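Signal transduction protein PmrD (PDB 4HN7) interacts with phosphorylated BasR to mediate transcriptional induction of BasR-activated genes, promoting polymyxin resistance in some natural isolates. Local coordinates at residues A[45-50]-A[56-61]; A[5-10]-A[75-80]. All blocks are in the same frame, centred on the assembly; numbering follows the deposited sequence.

Contact 1: A[45-50]-A[56-61]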
ATOM      1  N   LEU A  45       5.350   8.671  11.008  1.00 43.09           N
ATOM      2  CA  LEU A  45       4.142   9.388  10.754  1.00 45.85           C
ATOM      3  C   LEU A  45       3.230   8.440   9.956  1.00 49.43           C
ATOM      4  O   LEU A  45       3.650   7.857   8.961  1.00 48.39           O
ATOM      5  CB  LEU A  45       4.447  10.596   9.879  1.00 45.23           C
ATOM      6  CG  LEU A  45       3.322  11.488   9.376  1.00 44.35           C
ATOM      7  CD1 LEU A  45       2.875  12.362  10.484  1.00 44.72           C
ATOM      8  CD2 LEU A  45       3.792  12.350   8.237  1.00 44.79           C
ATOM      9  N   LEU A  46       1.970   8.351  10.368  1.00 51.15           N
ATOM     10  CA  LEU A  46       0.928   7.694   9.563  1.00 51.73           C
ATOM     11  C   LEU A  46      -0.074   8.692   9.039  1.00 48.36           C
ATOM     12  O   LEU A  46      -0.673   9.390   9.819  1.00 56.49           O
ATOM     13  CB  LEU A  46       0.172   6.689  10.406  1.00 50.33           C
ATOM     14  CG  LEU A  46       1.061   5.603  10.962  1.00 51.53           C
ATOM     15  CD1 LEU A  46       0.254   4.933  12.025  1.00 58.56           C
ATOM     16  CD2 LEU A  46       1.478   4.623   9.894  1.00 51.63           C
ATOM     17  N   SER A  47      -0.284   8.739   7.735  1.00 49.01           N
ATOM     18  CA  SER A  47      -1.130   9.754   7.152  1.00 47.76           C
ATOM     19  C   SER A  47      -2.252   9.046   6.475  1.00 49.03           C
ATOM     20  O   SER A  47      -2.018   8.071   5.789  1.00 53.63           O
ATOM     21  CB  SER A  47      -0.318  10.530   6.144  1.00 47.83           C
ATOM     22  OG  SER A  47       1.068  10.158   6.289  1.00 67.69           O
ATOM     23  N   PRO A  48      -3.481   9.537   6.644  1.00 50.23           N
ATOM     24  CA  PRO A  48      -4.659   8.953   6.015  1.00 52.17           C
ATOM     25  C   PRO A  48      -4.581   8.919   4.523  1.00 50.50           C
ATOM     26  O   PRO A  48      -4.180   9.893   3.954  1.00 56.38           O
ATOM     27  CB  PRO A  48      -5.766   9.894   6.410  1.00 49.89           C
ATOM     28  CG  PRO A  48      -5.074  11.155   6.688  1.00 52.84           C
ATOM     29  CD  PRO A  48      -3.796  10.791   7.321  1.00 52.73           C
ATOM     30  N   LEU A  49      -4.909   7.781   3.922  1.00 51.60           N
ATOM     31  CA  LEU A  49      -5.228   7.659   2.484  1.00 56.15           C
ATOM     32  C   LEU A  49      -6.748   7.562   2.232  1.00 64.14           C
ATOM     33  O   LEU A  49      -7.343   8.289   1.434  1.00 74.27           O
ATOM     34  CB  LEU A  49      -4.623   6.378   1.890  1.00 50.67           C
ATOM     35  CG  LEU A  49      -3.123   6.383   1.666  1.00 52.91           C
ATOM     36  CD1 LEU A  49      -2.609   5.035   1.221  1.00 49.96           C
ATOM     37  CD2 LEU A  49      -2.790   7.430   0.631  1.00 59.38           C
ATOM     38  N   GLN A  50      -7.343   6.619   2.923  1.00 68.71           N
ATOM     39  CA  GLN A  50      -8.691   6.199   2.715  1.00 74.66           C
ATOM     40  C   GLN A  50      -9.213   5.722   4.093  1.00 87.70           C
ATOM     41  O   GLN A  50      -8.673   6.119   5.154  1.00 99.32           O
ATOM     42  CB  GLN A  50      -8.672   5.110   1.670  1.00 74.55           C
ATOM     43  CG  GLN A  50      -9.858   4.204   1.723  1.00 82.81           C
ATOM     44  CD  GLN A  50      -9.987   3.414   0.491  1.00 85.97           C
ATOM     45  OE1 GLN A  50     -10.096   2.205   0.561  1.00 89.41           O
ATOM     46  NE2 GLN A  50      -9.963   4.076  -0.656  1.00 82.08           N
ATOM     47  N   ILE A  56       2.875   5.216   5.631  1.00 48.02           N
ATOM     48  CA  ILE A  56       3.944   5.426   6.589  1.00 49.33           C
ATOM     49  C   ILE A  56       4.861   6.486   6.017  1.00 44.49           C
ATOM     50  O   ILE A  56       5.392   6.333   4.916  1.00 44.99           O
ATOM     51  CB  ILE A  56       4.702   4.089   6.856  1.00 48.84           C
ATOM     52  CG1 ILE A  56       3.720   2.988   7.311  1.00 47.52           C
ATOM     53  CG2 ILE A  56       5.789   4.262   7.923  1.00 48.47           C
ATOM     54  CD1 ILE A  56       4.178   1.591   6.943  1.00 48.40           C
ATOM     55  N   ASN A  57       5.032   7.578   6.741  1.00 47.96           N
ATOM     56  CA  ASN A  57       6.004   8.647   6.344  1.00 43.18           C
ATOM     57  C   ASN A  57       5.721   9.135   4.921  1.00 46.21           C
ATOM     58  O   ASN A  57       6.607   9.352   4.084  1.00 50.31           O
ATOM     59  CB  ASN A  57       7.423   8.141   6.442  1.00 43.96           C
ATOM     60  CG  ASN A  57       7.831   7.830   7.833  1.00 43.45           C
ATOM     61  OD1 ASN A  57       7.357   8.426   8.798  1.00 45.68           O
ATOM     62  ND2 ASN A  57       8.706   6.870   7.953  1.00 43.58           N
ATOM     63  N   ARG A  58       4.441   9.275   4.667  1.00 53.48           N
ATOM     64  CA  ARG A  58       3.923   9.819   3.473  1.00 49.86           C
ATOM     65  C   ARG A  58       4.326   9.044   2.260  1.00 54.90           C
ATOM     66  O   ARG A  58       4.226   9.555   1.166  1.00 64.05           O
ATOM     67  CB  ARG A  58       4.277  11.285   3.411  1.00 58.32           C
ATOM     68  CG  ARG A  58       3.118  12.137   3.890  1.00 66.12           C
ATOM     69  CD  ARG A  58       3.488  13.428   4.578  1.00 71.07           C
ATOM     70  NE  ARG A  58       2.922  14.560   3.828  1.00 88.43           N
ATOM     71  CZ  ARG A  58       1.634  14.873   3.739  1.00 89.17           C
ATOM     72  NH1 ARG A  58       0.709  14.156   4.379  1.00 85.82           N
ATOM     73  NH2 ARG A  58       1.278  15.929   3.002  1.00101.02           N
ATOM     74  N   GLU A  59       4.714   7.783   2.440  1.00 55.79           N
ATOM     75  CA  GLU A  59       4.963   6.883   1.326  1.00 55.55           C
ATOM     76  C   GLU A  59       3.735   6.085   0.986  1.00 52.51           C
ATOM     77  O   GLU A  59       3.501   5.087   1.605  1.00 53.05           O
ATOM     78  CB  GLU A  59       6.039   5.905   1.702  1.00 63.20           C
ATOM     79  CG  GLU A  59       7.368   6.565   1.857  1.00 72.97           C
ATOM     80  CD  GLU A  59       8.443   5.552   2.018  1.00 87.45           C
ATOM     81  OE1 GLU A  59       8.947   5.418   3.168  1.00110.99           O
ATOM     82  OE2 GLU A  59       8.724   4.873   0.999  1.00100.37           O
ATOM     83  N   LYS A  60       2.988   6.508  -0.029  1.00 57.95           N
ATOM     84  CA  LYS A  60       1.687   5.911  -0.390  1.00 56.27           C
ATOM     85  C   LYS A  60       1.747   4.418  -0.616  1.00 57.40           C
ATOM     86  O   LYS A  60       0.767   3.705  -0.385  1.00 65.34           O
ATOM     87  CB  LYS A  60       1.177   6.526  -1.672  1.00 56.83           C
ATOM     88  CG  LYS A  60       0.656   7.923  -1.500  1.00 59.59           C
ATOM     89  CD  LYS A  60       0.310   8.506  -2.854  1.00 66.39           C
ATOM     90  CE  LYS A  60       0.037   9.986  -2.737  1.00 71.21           C
ATOM     91  NZ  LYS A  60      -0.841  10.196  -1.562  1.00 71.83           N
ATOM     92  N   LEU A  61       2.898   3.969  -1.082  1.00 56.92           N
ATOM     93  CA  LEU A  61       3.185   2.570  -1.338  1.00 55.57           C
ATOM     94  C   LEU A  61       3.411   1.748  -0.086  1.00 62.00           C
ATOM     95  O   LEU A  61       3.503   0.525  -0.177  1.00 62.75           O
ATOM     96  CB  LEU A  61       4.446   2.471  -2.186  1.00 59.00           C
ATOM     97  CG  LEU A  61       4.362   1.883  -3.587  1.00 61.24           C
ATOM     98  CD1 LEU A  61       3.034   2.167  -4.248  1.00 60.79           C
ATOM     99  CD2 LEU A  61       5.513   2.419  -4.401  1.00 62.93           C
TER
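Leu45 and Asn57 meet in an antiparallel pairing between strand 45-50 and the end of strand 53-56 with the turn that follows it, in the closed barrel. Two hydrogen bonds connect the pair. The Asn57 amide N gives its hydrogen to Leu45 O at 2.6 Å, almost straight and in the carbonyl plane, while Leu45 N reaches Asn57 OD1 at 3.0 Å, with the donor tilted 29° from the plane of the side-chain carbonyl. An amide side chain thus takes the second bond in place of a backbone carbonyl. Asn57 CB points away from the strand, but CG lies beside the backbone N (chi1 -65°), and this folds OD1 back to Leu45. Asn57 ND2 makes a weak hydrogen bond to Asp44 OD2.

One step in, Leu46 and Ile56 form a non-hydrogen-bonded pair; their side chains lie side by side, pointing the same way, with Leu46 CD2 3.8 Å from Ile56 CG1, and both also touch Val64. On the opposite face of the strand, Arg58 CG lies 3.7 Å from Ser47 OG, and Arg58 CD 3.8 Å from Leu45 CD2; bends at chi2 and chi3 carry the guanidinium toward Ser47 CB, which sits at its edge, and NH1 forms a salt bridge with Glu2. Farther along, Leu49 CD2 meets the Lys60 chain near CG and NZ, and Lys60 NZ hydrogen-bonds to Gln50 OE1 of the second subunit. Ile56 to Glu59 form a type I' beta turn, closed by Glu59 N to Ile56 O: a tight reversal at the end of an antiparallel beta-barrel strand.

Contact 2: A[5-10]-A[75-80]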
ATOM      1  N   VAL A   5       3.633   7.663  15.641  1.00 42.39           N
ATOM      2  CA  VAL A   5       3.750   6.458  16.430  1.00 46.46           C
ATOM      3  C   VAL A   5       4.633   6.705  17.625  1.00 46.95           C
ATOM      4  O   VAL A   5       5.810   6.861  17.442  1.00 55.64           O
ATOM      5  CB  VAL A   5       4.397   5.363  15.629  1.00 45.52           C
ATOM      6  CG1 VAL A   5       4.498   4.089  16.460  1.00 49.23           C
ATOM      7  CG2 VAL A   5       3.631   5.169  14.329  1.00 51.25           C
ATOM      8  N   LYS A   6       4.076   6.721  18.833  1.00 51.43           N
ATOM      9  CA  LYS A   6       4.836   6.952  20.065  1.00 51.28           C
ATOM     10  C   LYS A   6       5.409   5.693  20.656  1.00 52.27           C
ATOM     11  O   LYS A   6       6.397   5.782  21.331  1.00 64.18           O
ATOM     12  CB  LYS A   6       3.991   7.621  21.134  1.00 54.66           C
ATOM     13  CG  LYS A   6       3.754   9.125  20.933  1.00 58.79           C
ATOM     14  CD  LYS A   6       5.039   9.927  21.070  1.00 72.61           C
ATOM     15  CE  LYS A   6       4.945  10.963  22.190  1.00 87.91           C
ATOM     16  NZ  LYS A   6       6.272  11.198  22.855  1.00101.63           N
ATOM     17  N   LYS A   7       4.791   4.542  20.431  1.00 54.18           N
ATOM     18  CA  LYS A   7       5.261   3.267  20.958  1.00 47.96           C
ATOM     19  C   LYS A   7       4.775   2.187  20.080  1.00 50.94           C
ATOM     20  O   LYS A   7       3.669   2.270  19.648  1.00 57.17           O
ATOM     21  CB  LYS A   7       4.624   2.924  22.285  1.00 59.22           C
ATOM     22  CG  LYS A   7       4.743   3.924  23.412  1.00 67.26           C
ATOM     23  CD  LYS A   7       3.558   3.711  24.351  1.00 82.78           C
ATOM     24  CE  LYS A   7       3.715   4.410  25.689  1.00102.32           C
ATOM     25  NZ  LYS A   7       4.404   3.522  26.667  1.00121.85           N
ATOM     26  N   SER A   8       5.566   1.129  19.917  1.00 62.96           N
ATOM     27  CA  SER A   8       5.283  -0.066  19.076  1.00 66.60           C
ATOM     28  C   SER A   8       5.463  -1.374  19.875  1.00 70.19           C
ATOM     29  O   SER A   8       6.084  -1.411  20.931  1.00 81.92           O
ATOM     30  CB  SER A   8       6.165  -0.080  17.812  1.00 69.69           C
ATOM     31  OG  SER A   8       6.012  -1.260  17.053  1.00 77.42           O
ATOM     32  N   CYS A   9       4.884  -2.437  19.354  1.00 76.35           N
ATOM     33  CA  CYS A   9       4.607  -3.659  20.105  1.00 93.80           C
ATOM     34  C   CYS A   9       4.264  -4.675  19.022  1.00104.66           C
ATOM     35  O   CYS A   9       3.500  -4.385  18.091  1.00 94.21           O
ATOM     36  CB  CYS A   9       3.409  -3.452  21.052  1.00108.63           C
ATOM     37  SG  CYS A   9       3.436  -4.383  22.624  1.00121.07           S
ATOM     38  N   CYS A  10       4.828  -5.864  19.137  1.00128.73           N
ATOM     39  CA  CYS A  10       5.011  -6.699  17.966  1.00132.54           C
ATOM     40  C   CYS A  10       4.191  -7.973  18.045  1.00139.91           C
ATOM     41  O   CYS A  10       3.535  -8.263  19.066  1.00129.50           O
ATOM     42  CB  CYS A  10       6.504  -7.006  17.795  1.00132.25           C
ATOM     43  SG  CYS A  10       7.410  -7.103  19.368  1.00143.97           S
ATOM     44  N   ASP A  75      -3.021   0.976  31.362  1.00 86.78           N
ATOM     45  CA  ASP A  75      -3.386  -0.445  31.531  1.00 97.86           C
ATOM     46  C   ASP A  75      -3.765  -1.117  30.210  1.00 94.66           C
ATOM     47  O   ASP A  75      -3.301  -2.218  29.912  1.00103.33           O
ATOM     48  CB  ASP A  75      -4.550  -0.607  32.549  1.00117.60           C
ATOM     49  CG  ASP A  75      -4.069  -0.800  34.020  1.00120.71           C
ATOM     50  OD1 ASP A  75      -3.588   0.184  34.659  1.00109.78           O
ATOM     51  OD2 ASP A  75      -4.209  -1.949  34.531  1.00121.28           O
ATOM     52  N   GLU A  76      -4.627  -0.442  29.445  1.00 99.43           N
ATOM     53  CA  GLU A  76      -5.073  -0.871  28.107  1.00 83.83           C
ATOM     54  C   GLU A  76      -3.927  -1.121  27.156  1.00 72.90           C
ATOM     55  O   GLU A  76      -4.034  -1.955  26.269  1.00 71.17           O
ATOM     56  CB  GLU A  76      -6.010   0.176  27.495  1.00 92.02           C
ATOM     57  CG  GLU A  76      -6.452  -0.054  26.052  1.00100.45           C
ATOM     58  CD  GLU A  76      -7.332  -1.269  25.852  1.00105.02           C
ATOM     59  OE1 GLU A  76      -7.410  -2.117  26.758  1.00106.22           O
ATOM     60  OE2 GLU A  76      -7.943  -1.378  24.771  1.00110.40           O
ATOM     61  N   TRP A  77      -2.834  -0.392  27.314  1.00 71.90           N
ATOM     62  CA  TRP A  77      -1.673  -0.717  26.521  1.00 74.01           C
ATOM     63  C   TRP A  77      -1.208  -2.114  26.957  1.00 78.17           C
ATOM     64  O   TRP A  77      -1.064  -2.990  26.118  1.00 82.82           O
ATOM     65  CB  TRP A  77      -0.571   0.388  26.518  1.00 70.93           C
ATOM     66  CG  TRP A  77       0.151   0.369  25.205  1.00 74.03           C
ATOM     67  CD1 TRP A  77      -0.395   0.502  23.930  1.00 78.76           C
ATOM     68  CD2 TRP A  77       1.500   0.113  25.017  1.00 72.85           C
ATOM     69  NE1 TRP A  77       0.563   0.340  22.971  1.00 72.19           N
ATOM     70  CE2 TRP A  77       1.740   0.096  23.613  1.00 75.78           C
ATOM     71  CE3 TRP A  77       2.544  -0.104  25.882  1.00 80.78           C
ATOM     72  CZ2 TRP A  77       2.969  -0.116  23.089  1.00 84.21           C
ATOM     73  CZ3 TRP A  77       3.785  -0.327  25.360  1.00101.86           C
ATOM     74  CH2 TRP A  77       3.995  -0.323  23.971  1.00103.97           C
ATOM     75  N   GLU A  78      -1.065  -2.384  28.252  1.00 94.12           N
ATOM     76  CA  GLU A  78      -0.658  -3.741  28.641  1.00 94.09           C
ATOM     77  C   GLU A  78      -1.733  -4.786  28.377  1.00 85.65           C
ATOM     78  O   GLU A  78      -1.424  -5.849  27.876  1.00 99.69           O
ATOM     79  CB  GLU A  78      -0.126  -3.845  30.062  1.00108.87           C
ATOM     80  CG  GLU A  78       0.801  -5.065  30.248  1.00129.96           C
ATOM     81  CD  GLU A  78       1.703  -5.400  29.032  1.00139.38           C
ATOM     82  OE1 GLU A  78       2.339  -4.485  28.459  1.00148.23           O
ATOM     83  OE2 GLU A  78       1.792  -6.593  28.639  1.00142.15           O
ATOM     84  N   ARG A  79      -2.990  -4.498  28.650  1.00 81.98           N
ATOM     85  CA  ARG A  79      -4.058  -5.350  28.111  1.00 84.12           C
ATOM     86  C   ARG A  79      -3.869  -5.729  26.625  1.00 89.24           C
ATOM     87  O   ARG A  79      -4.188  -6.850  26.229  1.00 87.27           O
ATOM     88  CB  ARG A  79      -5.408  -4.656  28.247  1.00 98.73           C
ATOM     89  CG  ARG A  79      -6.126  -4.891  29.567  1.00110.55           C
ATOM     90  CD  ARG A  79      -7.566  -4.379  29.528  1.00114.11           C
ATOM     91  NE  ARG A  79      -8.374  -5.032  28.485  1.00121.89           N
ATOM     92  CZ  ARG A  79      -9.196  -6.075  28.659  1.00143.20           C
ATOM     93  NH1 ARG A  79      -9.378  -6.651  29.853  1.00153.35           N
ATOM     94  NH2 ARG A  79      -9.856  -6.551  27.612  1.00144.40           N
ATOM     95  N   GLN A  80      -3.375  -4.784  25.811  1.00 89.56           N
ATOM     96  CA  GLN A  80      -3.302  -4.924  24.334  1.00 82.07           C
ATOM     97  C   GLN A  80      -1.973  -5.472  23.799  1.00 81.55           C
ATOM     98  O   GLN A  80      -1.931  -6.102  22.728  1.00 76.43           O
ATOM     99  CB  GLN A  80      -3.578  -3.575  23.688  1.00 83.74           C
ATOM    100  CG  GLN A  80      -5.013  -3.397  23.309  1.00 88.08           C
ATOM    101  CD  GLN A  80      -5.412  -4.472  22.328  1.00 93.26           C
ATOM    102  OE1 GLN A  80      -4.751  -4.683  21.300  1.00101.07           O
ATOM    103  NE2 GLN A  80      -6.473  -5.182  22.649  1.00 99.14           N
TER
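Trp77 projects from the C-terminal helix 74-84 against strand 3-9 of the antiparallel barrel, a helix-on-barrel contact made largely by one indole. The helix and strand segments run 23° from parallel, their axes 10.7 Å apart at closest approach.

Lys7 supplies the CH-pi and cation-pi terms. With CG beside its backbone N (chi1 -55°), the chain crosses one face of the indole: Lys7 CD stands 3.9 Å from the centroid of the Trp77 six-membered ring, nearly on its normal, and a bend at chi4 carries NZ over toward CE3 and CZ3. As an off-centre cation-pi partner, Lys7 NZ lies 4.5 Å from the centroid of the Trp77 six-membered ring. At the base of the chain, Lys7 CB packs on Trp77 CZ2 at 3.6 Å. Tyr72 touches both residues.

Polar backbone and sulfur contribute around the same ring. Ser8 O sits at its edge, near the ring plane, 3.8 Å from Trp77 CH2. The sulfur of Cys9 makes an oblique sulfur-aromatic contact and is also disulfide-bonded to Cys81, a covalent tie between strand and helix one turn beyond Trp77. Beside that bridge, Cys9 CB rests 3.9 Å from Trp77 CZ2.

How the contacts relate
From the N terminus, the chain first lays down strand 3-9, one half of contact 2, then runs through strands 16-23 and 29-35 to strand 45-50. Contact 1 closes a short loop there, joining strand 45-50 to the end of strand 53-56 and its turn, with only five residues between its segments, before strand 63-71 leads to helix 74-84. Contact 2 then closes a much longer loop, 64 residues between its segments, which contains all of contact 1. The two lie on opposite sides of the chain's centre, about 21 Å between centres. Strands 3-9 and 45-50 are neighbours where the barrel closes, and there the contacts meet: Leu46 CD1 packs 4.1 Å from Val5 CG2.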